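Local coordinates for uncharacterized protein (Sus scrofa, PDB 5BNI) that is porcine CD38, a member of the ADP-ribosyl cyclase family that pairs a mainly helical part with one built on a four-stranded parallel sheet, at residues A[51-56]-A[136-141]; A[9-14]-A[40-45]; A[17-22]-A[33-38]; A[74-79]-A[153-158]. All blocks are in the same frame, centred on the assembly; numbering follows the deposited sequence.

Contact 1. Residues A[51-56]-A[136-141]; sequences CSAREE and VSVFWN
Val-138, on helix 135-149, is the main apolar anchor for the chain at 51-56, and its two methyls divide the work. CG2 meets the CB of Ala-53 at 3.7 Å, a plain methyl-to-methyl contact, while CG1 lies against the backbone where Arg-54 joins Glu-55, 3.7 Å from the Glu-55 N. CG1 holds that place because it is anti to the Val-138 backbone N (chi1 169°), which brings it beside the carbonyl carbon. The same methyl also touches the Glu-55 side chain, with CG of Glu-55 at 3.9 Å from CG1 of Val-138.

The polar part is one turn further along the helix. Beyond CG the Glu-55 chain is fully extended and crosses the Asn-141 side chain at about a right angle: OE2 of Glu-55 is 3.2 Å from ND2 of Asn-141, though the carboxylate and amide planes are only 31° apart. OE1 of Glu-55 makes a long, weak ion pair with Lys-145. Within 51-56, Arg-54 NH1 and Glu-56 OE1 are 3.1 Å apart, the oxygen well out of the guanidinium plane and the attraction ionic alone.

In the fold this is a loop-on-helix contact at the surface. The loop joins helix 34-45 to helix 59-64 and is tied further back by the Cys-51 to Cys-131 disulfide, while Phe-139, turned away from the loop, packs against helices 59-64 and 101-106.

Contact 2. Residues A[9-14]-A[40-45]; sequences DFQEII and AFTDAF
Phe-10 reaches from helix 10-25 into an aromatic cluster with Phe-41 and Phe-45 of helix 34-45. The two helices form a roughly antiparallel pair, the axes of the short segments 10-14 and 40-45 lying 143° apart in direction and 11.0 Å apart at closest approach, a separation bridged by rings. From CB of Phe-10, the torsion that sets CG anti to the backbone N (chi1 166°) carries the ring toward the other helix, and contact across begins at its far rim. There CE2 meets CZ of Phe-45 at 3.7 Å, in an offset edge-to-face pair with the edge of Phe-45 toward the Phe-10 face. The tip, CZ of Phe-10, comes down over one face of the Phe-41 ring, 3.7 Å from CE1 of Phe-41. The planes stand 75° apart and the ring centroids 5.3 Å, so this second pair is T-shaped, with Phe-10 giving its edge. All three rings also meet Trp-111, which extends the cluster.

Aliphatic contacts flank the rings. On the Phe-41 side, CD1 of Ile-14 approaches CB of Phe-41 at 4.1 Å. Thr-42 turns its methyl to the neighbouring helix while its OG1 is hydrogen-bonded to the carbonyl O of Lys-39, and that methyl, CG2 of Thr-42, rests 3.6 Å from CG of Gln-11.

Contact 3. Residues A[17-22]-A[33-38]; sequences RCYTYI and DCQKIK
Cys-18 and Cys-34 join helix 10-25 to the start of helix 34-45 by a disulfide, in a helical hairpin where the axes of the short segments 17-22 and 34-38 run 142° apart in direction. Along 33-38, Asp-33 comes first as N-cap. Gln-35 N donates to Asp-33 OD1 at 2.9 Å. Lys-36 N donates to Asp-33 OD1 at 3.1 Å, from the same face of the carboxylate. These bonds hold the first turn that presents Cys-34. The SG of Cys-34 is 2.1 Å from SG of Cys-18, with the torsion about the S-S bond at -84°, near the relaxed value for a disulfide. With SG anti to the backbone N (chi1 -175°), Cys-18 directs its sulfur at the first turn of helix 34-45, where Cys-34 meets it. Meanwhile CB of Cys-34 lies over one face of the Tyr-19 ring, 3.9 Å from its centroid, a CH-pi contact, and CG1 of Ile-22 also leans on the Cys-34 sulfur.

Next, Gln-35 lays its CG 3.4 Å from OH of Tyr-19, so the phenol is flanked at its outer end as well. Ile-37 then extends CD1 to 4.1 Å from SG of Cys-18, and its side chain also touches helix 59-64. Last comes Lys-38, whose NZ makes a weak bond to OE1 of Gln-35 at 3.4 Å.

Contact 4. Residues A[74-79]-A[153-158]; sequences TVFWSK and GMVQVF
The carbonyl oxygen of Phe-76 is gripped twice by strand 153-160. Phe-158 N donates to Phe-76 O at 2.7 Å, with 165° at the hydrogen and nearly along the C=O axis, and CA of Val-157 adds a C-H...O contact to the same oxygen at 3.1 Å. Gln-156 O is used in a similar way, accepting from Phe-76 N at 2.8 Å in the carbonyl plane while the CA of Val-75 also approaches it. With a weak bond from Gln-156 N to Thr-74 O, and a less certain one from Ser-78 N to Phe-158 O, this is the ladder of a parallel pair, in which residue 76 bonds to both neighbours of Val-157. Ahead of the ladder a water spans the strands, accepting from Thr-74 N and donating to Met-154 O.

On one face of the sheet Trp-77 and Phe-158 form an offset stack, the six-membered ring and the phenyl 4.4 Å apart at their centroids and their planes 18° from parallel. CB of Phe-158 lies over that same Trp-77 ring, and CG1 of Val-75 meets the edge of the phenyl, 3.6 Å from CD2 of Phe-158. The indole NE1 is hydrogen-bonded to OE1 of Gln-91. The other face carries Phe-76, whose ring edge meets Val-155, CE2 to CG1 at 3.6 Å, and whose CB touches CG2 of Val-157.

Strand 74-77 is outermost in the four-stranded sheet, and the chemistry implies a division of labour: the backbone polar groups facing the partner strand are largely paired with it or bridged by water, while mainly aromatic and branched apolar side chains pack on both faces.

From the N terminus, helix 10-25 turns back through a short connection into helix 34-45, and contact 3 closes the inner part of that hairpin while contact 2 closes the wider loop around it; the two touch through Lys-38. With contact 2 complete, the chain opens contact 1 at 51-56. Before helix 135-149 closes contact 1, strand 74-77 has opened contact 4, which closes on strand 153-160 soon after that helix, so contacts 1 and 4 cross. Contacts 1 and 2 meet where Phe-139 packs on Phe-41. Contacts 1 to 3 thus bind the helical part together, contact 4 joins the first two strands of the sheet about 29 Å from contact 2 between centres, and helix 135-149 leads from one to the other.

Contact 1. Residues A[51-56]-A[136-141]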
loop_
_atom_site.group_PDB
_atom_site.type_symbol
_atom_site.label_atom_id
_atom_site.label_comp_id
_atom_site.label_asym_id
_atom_site.label_seq_id
_atom_site.Cartn_x
_atom_site.Cartn_y
_atom_site.Cartn_z
ATOM N N CYS A 51 -11.149 17.676 3.944
ATOM C CA CYS A 51 -11.122 17.554 2.483
ATOM C C CYS A 51 -10.014 18.414 1.839
ATOM O O CYS A 51 -9.902 18.513 0.598
ATOM C CB CYS A 51 -12.478 17.926 1.866
ATOM S SG CYS A 51 -13.797 16.687 2.002
ATOM N N SER A 52 -9.178 19.017 2.682
ATOM C CA SER A 52 -8.107 19.873 2.196
ATOM C C SER A 52 -6.726 19.207 2.124
ATOM O O SER A 52 -5.740 19.855 1.765
ATOM C CB SER A 52 -7.990 21.069 3.105
ATOM O OG SER A 52 -7.295 20.669 4.265
ATOM N N ALA A 53 -6.640 17.926 2.468
ATOM C CA ALA A 53 -5.370 17.207 2.505
ATOM C C ALA A 53 -4.557 17.241 1.216
ATOM O O ALA A 53 -5.074 17.089 0.123
ATOM C CB ALA A 53 -5.603 15.793 2.917
ATOM N N ARG A 54 -3.253 17.422 1.394
ATOM C CA ARG A 54 -2.264 17.435 0.330
ATOM C C ARG A 54 -1.085 16.578 0.767
ATOM O O ARG A 54 -0.757 16.517 1.947
ATOM C CB ARG A 54 -1.777 18.863 0.081
ATOM C CG ARG A 54 -2.828 19.797 -0.501
ATOM C CD ARG A 54 -2.183 21.066 -0.977
ATOM N NE ARG A 54 -1.154 21.532 -0.052
ATOM C CZ ARG A 54 0.117 21.753 -0.390
ATOM N NH1 ARG A 54 0.535 21.551 -1.660
ATOM N NH2 ARG A 54 0.969 22.188 0.544
ATOM N N GLU A 55 -0.437 15.928 -0.185
ATOM C CA GLU A 55 0.713 15.086 0.135
ATOM C C GLU A 55 1.796 15.807 0.931
ATOM O O GLU A 55 2.474 15.174 1.769
ATOM C CB GLU A 55 1.299 14.470 -1.133
ATOM C CG GLU A 55 0.519 13.264 -1.623
ATOM C CD GLU A 55 1.094 12.641 -2.873
ATOM O OE1 GLU A 55 2.123 13.129 -3.367
ATOM O OE2 GLU A 55 0.522 11.650 -3.356
ATOM N N GLU A 56 1.939 17.116 0.684
ATOM C CA GLU A 56 2.951 17.925 1.356
ATOM C C GLU A 56 2.710 17.998 2.856
ATOM O O GLU A 56 3.573 18.452 3.599
ATOM C CB GLU A 56 2.980 19.350 0.774
ATOM C CG GLU A 56 3.462 19.467 -0.670
ATOM C CD GLU A 56 2.683 18.590 -1.653
ATOM O OE1 GLU A 56 1.425 18.577 -1.603
ATOM O OE2 GLU A 56 3.337 17.915 -2.484
ATOM N N VAL A 136 -6.887 10.154 4.895
ATOM C CA VAL A 136 -6.592 8.719 4.870
ATOM C C VAL A 136 -6.203 8.291 3.477
ATOM O O VAL A 136 -5.241 7.537 3.305
ATOM C CB VAL A 136 -7.795 7.877 5.315
ATOM C CG1 VAL A 136 -7.557 6.397 4.979
ATOM C CG2 VAL A 136 -8.023 8.080 6.817
ATOM N N SER A 137 -6.963 8.767 2.482
ATOM C CA SER A 137 -6.723 8.445 1.073
ATOM C C SER A 137 -5.441 9.109 0.558
ATOM O O SER A 137 -4.707 8.519 -0.229
ATOM C CB SER A 137 -7.916 8.880 0.220
ATOM O OG SER A 137 -9.083 8.086 0.476
ATOM N N VAL A 138 -5.159 10.336 0.989
ATOM C CA VAL A 138 -3.946 10.997 0.544
ATOM C C VAL A 138 -2.742 10.226 1.054
ATOM O O VAL A 138 -1.733 10.103 0.368
ATOM C CB VAL A 138 -3.895 12.474 1.003
ATOM C CG1 VAL A 138 -2.526 13.053 0.760
ATOM C CG2 VAL A 138 -4.944 13.303 0.265
ATOM N N PHE A 139 -2.871 9.701 2.262
ATOM C CA PHE A 139 -1.810 8.928 2.917
ATOM C C PHE A 139 -1.534 7.600 2.243
ATOM O O PHE A 139 -0.374 7.282 1.947
ATOM C CB PHE A 139 -2.152 8.669 4.382
ATOM C CG PHE A 139 -1.210 7.700 5.076
ATOM C CD1 PHE A 139 -0.054 8.147 5.705
ATOM C CD2 PHE A 139 -1.492 6.340 5.123
ATOM C CE1 PHE A 139 0.798 7.250 6.363
ATOM C CE2 PHE A 139 -0.640 5.448 5.782
ATOM C CZ PHE A 139 0.505 5.898 6.403
ATOM N N TRP A 140 -2.578 6.807 2.015
ATOM C CA TRP A 140 -2.378 5.519 1.364
ATOM C C TRP A 140 -1.885 5.691 -0.043
ATOM O O TRP A 140 -0.990 4.954 -0.491
ATOM C CB TRP A 140 -3.656 4.664 1.423
ATOM C CG TRP A 140 -3.888 4.127 2.850
ATOM C CD1 TRP A 140 -4.887 4.484 3.709
ATOM C CD2 TRP A 140 -3.076 3.199 3.553
ATOM N NE1 TRP A 140 -4.749 3.827 4.900
ATOM C CE2 TRP A 140 -3.648 3.027 4.830
ATOM C CE3 TRP A 140 -1.928 2.489 3.230
ATOM C CZ2 TRP A 140 -3.105 2.166 5.797
ATOM C CZ3 TRP A 140 -1.383 1.616 4.191
ATOM C CH2 TRP A 140 -1.971 1.473 5.449
ATOM N N ASN A 141 -2.442 6.672 -0.746
ATOM C CA ASN A 141 -2.036 6.922 -2.127
ATOM C C ASN A 141 -0.578 7.283 -2.176
ATOM O O ASN A 141 0.157 6.811 -3.010
ATOM C CB ASN A 141 -2.860 8.064 -2.723
ATOM C CG ASN A 141 -2.376 8.482 -4.093
ATOM O OD1 ASN A 141 -2.514 7.730 -5.054
ATOM N ND2 ASN A 141 -1.810 9.698 -4.194
#

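Contact 2. Residues A[9-14]-A[40-45]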
loop_
_atom_site.group_PDB
_atom_site.type_symbol
_atom_site.label_atom_id
_atom_site.label_comp_id
_atom_site.label_asym_id
_atom_site.label_seq_id
_atom_site.Cartn_x
_atom_site.Cartn_y
_atom_site.Cartn_z
ATOM N N ASP A 9 -9.053 6.078 20.223
ATOM C CA ASP A 9 -7.720 5.845 20.785
ATOM C C ASP A 9 -6.630 5.713 19.714
ATOM O O ASP A 9 -5.598 5.085 19.938
ATOM C CB ASP A 9 -7.726 4.614 21.701
ATOM C CG ASP A 9 -8.367 4.895 23.053
ATOM O OD1 ASP A 9 -7.882 5.799 23.790
ATOM O OD2 ASP A 9 -9.356 4.200 23.387
ATOM N N PHE A 10 -6.867 6.343 18.570
ATOM C CA PHE A 10 -5.951 6.342 17.432
ATOM C C PHE A 10 -4.505 6.669 17.782
ATOM O O PHE A 10 -3.592 5.907 17.462
ATOM C CB PHE A 10 -6.463 7.328 16.371
ATOM C CG PHE A 10 -5.448 7.663 15.300
ATOM C CD1 PHE A 10 -5.267 6.815 14.207
ATOM C CD2 PHE A 10 -4.671 8.791 15.391
ATOM C CE1 PHE A 10 -4.322 7.085 13.228
ATOM C CE2 PHE A 10 -3.724 9.073 14.417
ATOM C CZ PHE A 10 -3.549 8.211 13.344
ATOM N N GLN A 11 -4.290 7.808 18.423
ATOM C CA GLN A 11 -2.944 8.243 18.778
ATOM C C GLN A 11 -2.206 7.197 19.593
ATOM O O GLN A 11 -1.017 6.977 19.382
ATOM C CB GLN A 11 -2.998 9.574 19.539
ATOM C CG GLN A 11 -3.732 10.684 18.797
ATOM C CD GLN A 11 -5.164 10.899 19.272
ATOM O OE1 GLN A 11 -5.947 9.952 19.419
ATOM N NE2 GLN A 11 -5.512 12.162 19.518
ATOM N N GLU A 12 -2.900 6.560 20.523
ATOM C CA GLU A 12 -2.275 5.523 21.335
ATOM C C GLU A 12 -1.959 4.317 20.504
ATOM O O GLU A 12 -0.888 3.723 20.631
ATOM C CB GLU A 12 -3.204 5.095 22.461
ATOM C CG GLU A 12 -3.405 6.203 23.448
ATOM C CD GLU A 12 -2.428 6.126 24.603
ATOM O OE1 GLU A 12 -1.517 5.265 24.574
ATOM O OE2 GLU A 12 -2.576 6.944 25.527
ATOM N N ILE A 13 -2.906 3.947 19.656
ATOM C CA ILE A 13 -2.742 2.800 18.798
ATOM C C ILE A 13 -1.568 2.895 17.824
ATOM O O ILE A 13 -0.858 1.909 17.647
ATOM C CB ILE A 13 -4.052 2.503 18.060
ATOM C CG1 ILE A 13 -5.153 2.138 19.068
ATOM C CG2 ILE A 13 -3.855 1.391 17.048
ATOM C CD1 ILE A 13 -6.480 1.752 18.409
ATOM N N ILE A 14 -1.338 4.049 17.193
ATOM C CA ILE A 14 -0.183 4.182 16.274
ATOM C C ILE A 14 1.124 4.159 17.063
ATOM O O ILE A 14 2.142 3.700 16.573
ATOM C CB ILE A 14 -0.231 5.473 15.400
ATOM C CG1 ILE A 14 -0.153 6.702 16.286
ATOM C CG2 ILE A 14 -1.493 5.502 14.534
ATOM C CD1 ILE A 14 -0.362 8.001 15.565
ATOM N N ALA A 40 4.143 13.463 14.508
ATOM C CA ALA A 40 4.268 13.938 13.140
ATOM C C ALA A 40 2.980 13.593 12.429
ATOM O O ALA A 40 2.467 14.367 11.636
ATOM C CB ALA A 40 5.442 13.254 12.455
ATOM N N PHE A 41 2.455 12.411 12.753
ATOM C CA PHE A 41 1.263 11.879 12.127
ATOM C C PHE A 41 0.012 12.675 12.449
ATOM O O PHE A 41 -0.799 12.949 11.565
ATOM C CB PHE A 41 1.075 10.434 12.559
ATOM C CG PHE A 41 0.206 9.621 11.630
ATOM C CD1 PHE A 41 -0.999 10.134 11.140
ATOM C CD2 PHE A 41 0.582 8.332 11.267
ATOM C CE1 PHE A 41 -1.800 9.388 10.281
ATOM C CE2 PHE A 41 -0.229 7.584 10.404
ATOM C CZ PHE A 41 -1.428 8.105 9.904
ATOM N N THR A 42 -0.160 13.021 13.721
ATOM C CA THR A 42 -1.320 13.782 14.152
ATOM C C THR A 42 -1.280 15.210 13.618
ATOM O O THR A 42 -2.271 15.702 13.098
ATOM C CB THR A 42 -1.461 13.785 15.692
ATOM O OG1 THR A 42 -0.210 14.134 16.287
ATOM C CG2 THR A 42 -1.853 12.417 16.195
ATOM N N ASP A 43 -0.131 15.871 13.735
ATOM C CA ASP A 43 0.026 17.251 13.263
ATOM C C ASP A 43 -0.410 17.371 11.816
ATOM O O ASP A 43 -1.033 18.356 11.428
ATOM C CB ASP A 43 1.478 17.722 13.418
ATOM C CG ASP A 43 1.832 18.071 14.872
ATOM O OD1 ASP A 43 0.986 17.824 15.764
ATOM O OD2 ASP A 43 2.948 18.595 15.132
ATOM N N ALA A 44 -0.115 16.346 11.026
ATOM C CA ALA A 44 -0.445 16.322 9.607
ATOM C C ALA A 44 -1.902 16.590 9.284
ATOM O O ALA A 44 -2.186 17.317 8.334
ATOM C CB ALA A 44 -0.006 15.000 8.985
ATOM N N PHE A 45 -2.819 16.019 10.060
ATOM C CA PHE A 45 -4.258 16.177 9.771
ATOM C C PHE A 45 -5.078 16.947 10.803
ATOM O O PHE A 45 -6.109 17.537 10.479
ATOM C CB PHE A 45 -4.923 14.809 9.552
ATOM C CG PHE A 45 -4.968 13.935 10.792
ATOM C CD1 PHE A 45 -3.919 13.056 11.092
ATOM C CD2 PHE A 45 -6.060 13.973 11.643
ATOM C CE1 PHE A 45 -3.974 12.226 12.218
ATOM C CE2 PHE A 45 -6.120 13.153 12.776
ATOM C CZ PHE A 45 -5.078 12.277 13.064
#

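Contact 3. Residues A[17-22]-A[33-38]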
loop_
_atom_site.group_PDB
_atom_site.type_symbol
_atom_site.label_atom_id
_atom_site.label_comp_id
_atom_site.label_asym_id
_atom_site.label_seq_id
_atom_site.Cartn_x
_atom_site.Cartn_y
_atom_site.Cartn_z
ATOM N N ARG A 17 1.752 0.420 18.049
ATOM C CA ARG A 17 2.092 -0.333 16.857
ATOM C C ARG A 17 3.484 0.042 16.419
ATOM O O ARG A 17 4.251 -0.772 15.898
ATOM C CB ARG A 17 1.111 -0.007 15.746
ATOM C CG ARG A 17 -0.257 -0.623 15.934
ATOM C CD ARG A 17 -1.153 -0.251 14.773
ATOM N NE ARG A 17 -2.219 -1.217 14.583
ATOM C CZ ARG A 17 -2.985 -1.272 13.499
ATOM N NH1 ARG A 17 -2.806 -0.408 12.508
ATOM N NH2 ARG A 17 -3.936 -2.194 13.405
ATOM N N CYS A 18 3.812 1.309 16.589
ATOM C CA CYS A 18 5.145 1.746 16.200
ATOM C C CYS A 18 6.216 1.134 17.038
ATOM O O CYS A 18 7.301 0.899 16.519
ATOM C CB CYS A 18 5.337 3.252 16.337
ATOM S SG CYS A 18 6.904 3.981 15.770
ATOM N N TYR A 19 5.960 1.036 18.339
ATOM C CA TYR A 19 6.930 0.454 19.260
ATOM C C TYR A 19 7.129 -1.035 19.015
ATOM O O TYR A 19 8.245 -1.533 19.067
ATOM C CB TYR A 19 6.484 0.666 20.708
ATOM C CG TYR A 19 6.908 1.986 21.307
ATOM C CD1 TYR A 19 8.230 2.413 21.235
ATOM C CD2 TYR A 19 5.988 2.809 21.956
ATOM C CE1 TYR A 19 8.631 3.614 21.787
ATOM C CE2 TYR A 19 6.374 4.023 22.508
ATOM C CZ TYR A 19 7.702 4.418 22.434
ATOM O OH TYR A 19 8.114 5.629 22.968
ATOM N N THR A 20 6.032 -1.750 18.788
ATOM C CA THR A 20 6.078 -3.191 18.501
ATOM C C THR A 20 6.907 -3.424 17.261
ATOM O O THR A 20 7.708 -4.359 17.201
ATOM C CB THR A 20 4.666 -3.749 18.210
ATOM O OG1 THR A 20 3.903 -3.786 19.413
ATOM C CG2 THR A 20 4.730 -5.142 17.613
ATOM N N TYR A 21 6.702 -2.566 16.265
ATOM C CA TYR A 21 7.404 -2.686 14.997
ATOM C C TYR A 21 8.902 -2.516 15.154
ATOM O O TYR A 21 9.659 -3.318 14.630
ATOM C CB TYR A 21 6.864 -1.692 13.970
ATOM C CG TYR A 21 7.281 -2.004 12.550
ATOM C CD1 TYR A 21 8.468 -1.493 12.014
ATOM C CD2 TYR A 21 6.490 -2.808 11.729
ATOM C CE1 TYR A 21 8.848 -1.785 10.700
ATOM C CE2 TYR A 21 6.869 -3.100 10.413
ATOM C CZ TYR A 21 8.038 -2.580 9.901
ATOM O OH TYR A 21 8.393 -2.814 8.576
ATOM N N ILE A 22 9.340 -1.489 15.878
ATOM C CA ILE A 22 10.778 -1.264 16.026
ATOM C C ILE A 22 11.423 -2.088 17.145
ATOM O O ILE A 22 12.615 -1.950 17.409
ATOM C CB ILE A 22 11.110 0.220 16.236
ATOM C CG1 ILE A 22 10.489 0.716 17.537
ATOM C CG2 ILE A 22 10.590 1.032 15.065
ATOM C CD1 ILE A 22 11.435 1.558 18.341
ATOM N N ASP A 33 12.377 7.227 16.675
ATOM C CA ASP A 33 11.642 7.763 17.802
ATOM C C ASP A 33 10.154 7.658 17.504
ATOM O O ASP A 33 9.598 8.538 16.849
ATOM C CB ASP A 33 12.020 9.234 18.006
ATOM C CG ASP A 33 11.363 9.848 19.222
ATOM O OD1 ASP A 33 10.349 9.309 19.705
ATOM O OD2 ASP A 33 11.874 10.881 19.687
ATOM N N CYS A 34 9.518 6.599 17.993
ATOM C CA CYS A 34 8.101 6.332 17.771
ATOM C C CYS A 34 7.200 7.425 18.320
ATOM O O CYS A 34 6.044 7.553 17.932
ATOM C CB CYS A 34 7.759 5.028 18.443
ATOM S SG CYS A 34 8.127 3.633 17.383
ATOM N N GLN A 35 7.742 8.218 19.228
ATOM C CA GLN A 35 7.006 9.335 19.796
ATOM C C GLN A 35 6.964 10.536 18.853
ATOM O O GLN A 35 5.929 11.194 18.713
ATOM C CB GLN A 35 7.631 9.748 21.126
ATOM C CG GLN A 35 7.209 8.851 22.299
ATOM C CD GLN A 35 5.925 9.328 22.970
ATOM O OE1 GLN A 35 5.302 10.290 22.517
ATOM N NE2 GLN A 35 5.512 8.643 24.042
ATOM N N LYS A 36 8.092 10.826 18.219
ATOM C CA LYS A 36 8.173 11.916 17.271
ATOM C C LYS A 36 7.266 11.562 16.107
ATOM O O LYS A 36 6.541 12.416 15.589
ATOM C CB LYS A 36 9.599 12.064 16.771
ATOM C CG LYS A 36 10.485 12.969 17.607
ATOM C CD LYS A 36 11.398 13.748 16.673
ATOM C CE LYS A 36 12.833 13.821 17.175
ATOM N NZ LYS A 36 13.097 14.945 18.125
ATOM N N ILE A 37 7.323 10.288 15.709
ATOM C CA ILE A 37 6.529 9.775 14.615
ATOM C C ILE A 37 5.027 9.890 14.874
ATOM O O ILE A 37 4.275 10.269 13.974
ATOM C CB ILE A 37 6.871 8.304 14.323
ATOM C CG1 ILE A 37 8.279 8.204 13.742
ATOM C CG2 ILE A 37 5.814 7.662 13.412
ATOM C CD1 ILE A 37 8.654 6.809 13.298
ATOM N N LYS A 38 4.590 9.557 16.087
ATOM C CA LYS A 38 3.174 9.644 16.428
ATOM C C LYS A 38 2.683 11.053 16.270
ATOM O O LYS A 38 1.601 11.284 15.738
ATOM C CB LYS A 38 2.925 9.236 17.870
ATOM C CG LYS A 38 1.485 9.511 18.313
ATOM C CD LYS A 38 1.340 9.396 19.833
ATOM C CE LYS A 38 1.924 10.610 20.527
ATOM N NZ LYS A 38 1.901 10.457 22.014
#

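Contact 4. Residues A[74-79]-A[153-158]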
loop_
_atom_site.group_PDB
_atom_site.type_symbol
_atom_site.label_atom_id
_atom_site.label_comp_id
_atom_site.label_asym_id
_atom_site.label_seq_id
_atom_site.Cartn_x
_atom_site.Cartn_y
_atom_site.Cartn_z
ATOM N N THR A 74 9.949 -6.618 -2.839
ATOM C CA THR A 74 8.718 -5.835 -2.931
ATOM C C THR A 74 7.612 -6.636 -3.600
ATOM O O THR A 74 7.811 -7.224 -4.666
ATOM C CB THR A 74 8.935 -4.518 -3.708
ATOM O OG1 THR A 74 9.838 -3.664 -2.981
ATOM C CG2 THR A 74 7.611 -3.801 -3.931
ATOM N N VAL A 75 6.439 -6.653 -2.973
ATOM C CA VAL A 75 5.287 -7.389 -3.498
ATOM C C VAL A 75 4.024 -6.528 -3.542
ATOM O O VAL A 75 3.877 -5.580 -2.776
ATOM C CB VAL A 75 5.027 -8.649 -2.658
ATOM C CG1 VAL A 75 3.759 -9.331 -3.109
ATOM C CG2 VAL A 75 6.183 -9.603 -2.830
ATOM N N PHE A 76 3.117 -6.879 -4.441
ATOM C CA PHE A 76 1.844 -6.190 -4.592
ATOM C C PHE A 76 0.729 -7.205 -4.736
ATOM O O PHE A 76 0.852 -8.157 -5.506
ATOM C CB PHE A 76 1.856 -5.303 -5.848
ATOM C CG PHE A 76 2.798 -4.141 -5.760
ATOM C CD1 PHE A 76 2.495 -3.045 -4.966
ATOM C CD2 PHE A 76 4.001 -4.152 -6.439
ATOM C CE1 PHE A 76 3.381 -1.984 -4.849
ATOM C CE2 PHE A 76 4.895 -3.100 -6.324
ATOM C CZ PHE A 76 4.580 -2.011 -5.529
ATOM N N TRP A 77 -0.351 -7.015 -3.995
ATOM C CA TRP A 77 -1.524 -7.877 -4.122
ATOM C C TRP A 77 -2.597 -6.990 -4.710
ATOM O O TRP A 77 -3.060 -6.069 -4.033
ATOM C CB TRP A 77 -1.931 -8.436 -2.747
ATOM C CG TRP A 77 -0.976 -9.505 -2.314
ATOM C CD1 TRP A 77 0.289 -9.318 -1.815
ATOM C CD2 TRP A 77 -1.148 -10.915 -2.431
ATOM N NE1 TRP A 77 0.911 -10.517 -1.618
ATOM C CE2 TRP A 77 0.054 -11.522 -1.982
ATOM C CE3 TRP A 77 -2.196 -11.736 -2.860
ATOM C CZ2 TRP A 77 0.234 -12.905 -1.959
ATOM C CZ3 TRP A 77 -2.016 -13.118 -2.839
ATOM C CH2 TRP A 77 -0.805 -13.685 -2.394
ATOM N N SER A 78 -2.958 -7.238 -5.972
ATOM C CA SER A 78 -3.958 -6.410 -6.659
ATOM C C SER A 78 -5.279 -7.140 -6.746
ATOM O O SER A 78 -5.366 -8.190 -7.360
ATOM C CB SER A 78 -3.482 -5.993 -8.055
ATOM O OG SER A 78 -4.453 -5.183 -8.702
ATOM N N LYS A 79 -6.301 -6.570 -6.117
ATOM C CA LYS A 79 -7.629 -7.172 -6.070
ATOM C C LYS A 79 -7.519 -8.594 -5.531
ATOM O O LYS A 79 -8.411 -9.427 -5.727
ATOM C CB LYS A 79 -8.269 -7.145 -7.460
ATOM C CG LYS A 79 -8.461 -5.732 -8.018
ATOM C CD LYS A 79 -8.475 -5.729 -9.540
ATOM C CE LYS A 79 -9.774 -6.257 -10.120
ATOM N NZ LYS A 79 -10.826 -5.204 -10.140
ATOM N N GLY A 153 15.203 -4.169 -7.917
ATOM C CA GLY A 153 15.561 -5.485 -8.378
ATOM C C GLY A 153 14.334 -6.081 -9.040
ATOM O O GLY A 153 13.774 -5.487 -9.967
ATOM N N MET A 154 13.906 -7.248 -8.563
ATOM C CA MET A 154 12.729 -7.896 -9.104
ATOM C C MET A 154 11.524 -7.543 -8.234
ATOM O O MET A 154 11.639 -7.445 -7.012
ATOM C CB MET A 154 12.957 -9.422 -9.157
ATOM C CG MET A 154 11.939 -10.237 -9.960
ATOM S SD MET A 154 10.725 -11.018 -8.888
ATOM C CE MET A 154 11.790 -11.772 -7.641
ATOM N N VAL A 155 10.368 -7.340 -8.873
ATOM C CA VAL A 155 9.125 -6.978 -8.188
ATOM C C VAL A 155 8.035 -7.933 -8.648
ATOM O O VAL A 155 8.061 -8.410 -9.782
ATOM C CB VAL A 155 8.746 -5.527 -8.503
ATOM C CG1 VAL A 155 7.401 -5.154 -7.906
ATOM C CG2 VAL A 155 9.815 -4.599 -7.938
ATOM N N GLN A 156 7.082 -8.238 -7.764
ATOM C CA GLN A 156 5.995 -9.129 -8.129
ATOM C C GLN A 156 4.642 -8.644 -7.688
ATOM O O GLN A 156 4.492 -8.023 -6.623
ATOM C CB GLN A 156 6.246 -10.533 -7.590
ATOM C CG GLN A 156 6.996 -10.580 -6.295
ATOM C CD GLN A 156 7.593 -11.951 -6.052
ATOM O OE1 GLN A 156 8.066 -12.611 -6.980
ATOM N NE2 GLN A 156 7.575 -12.385 -4.796
ATOM N N VAL A 157 3.651 -8.931 -8.521
ATOM C CA VAL A 157 2.270 -8.552 -8.251
ATOM C C VAL A 157 1.437 -9.809 -8.374
ATOM O O VAL A 157 1.545 -10.549 -9.359
ATOM C CB VAL A 157 1.737 -7.433 -9.210
ATOM C CG1 VAL A 157 1.758 -7.886 -10.658
ATOM C CG2 VAL A 157 0.323 -7.023 -8.800
ATOM N N PHE A 158 0.619 -10.055 -7.360
ATOM C CA PHE A 158 -0.245 -11.207 -7.367
ATOM C C PHE A 158 -1.634 -10.808 -7.867
ATOM O O PHE A 158 -2.281 -9.910 -7.312
ATOM C CB PHE A 158 -0.284 -11.842 -5.972
ATOM C CG PHE A 158 0.989 -12.569 -5.608
ATOM C CD1 PHE A 158 1.195 -13.877 -6.016
ATOM C CD2 PHE A 158 2.002 -11.929 -4.882
ATOM C CE1 PHE A 158 2.391 -14.552 -5.708
ATOM C CE2 PHE A 158 3.195 -12.590 -4.580
ATOM C CZ PHE A 158 3.387 -13.910 -4.988
HETATM O O HOH W 1 11.403 -5.901 -4.946
#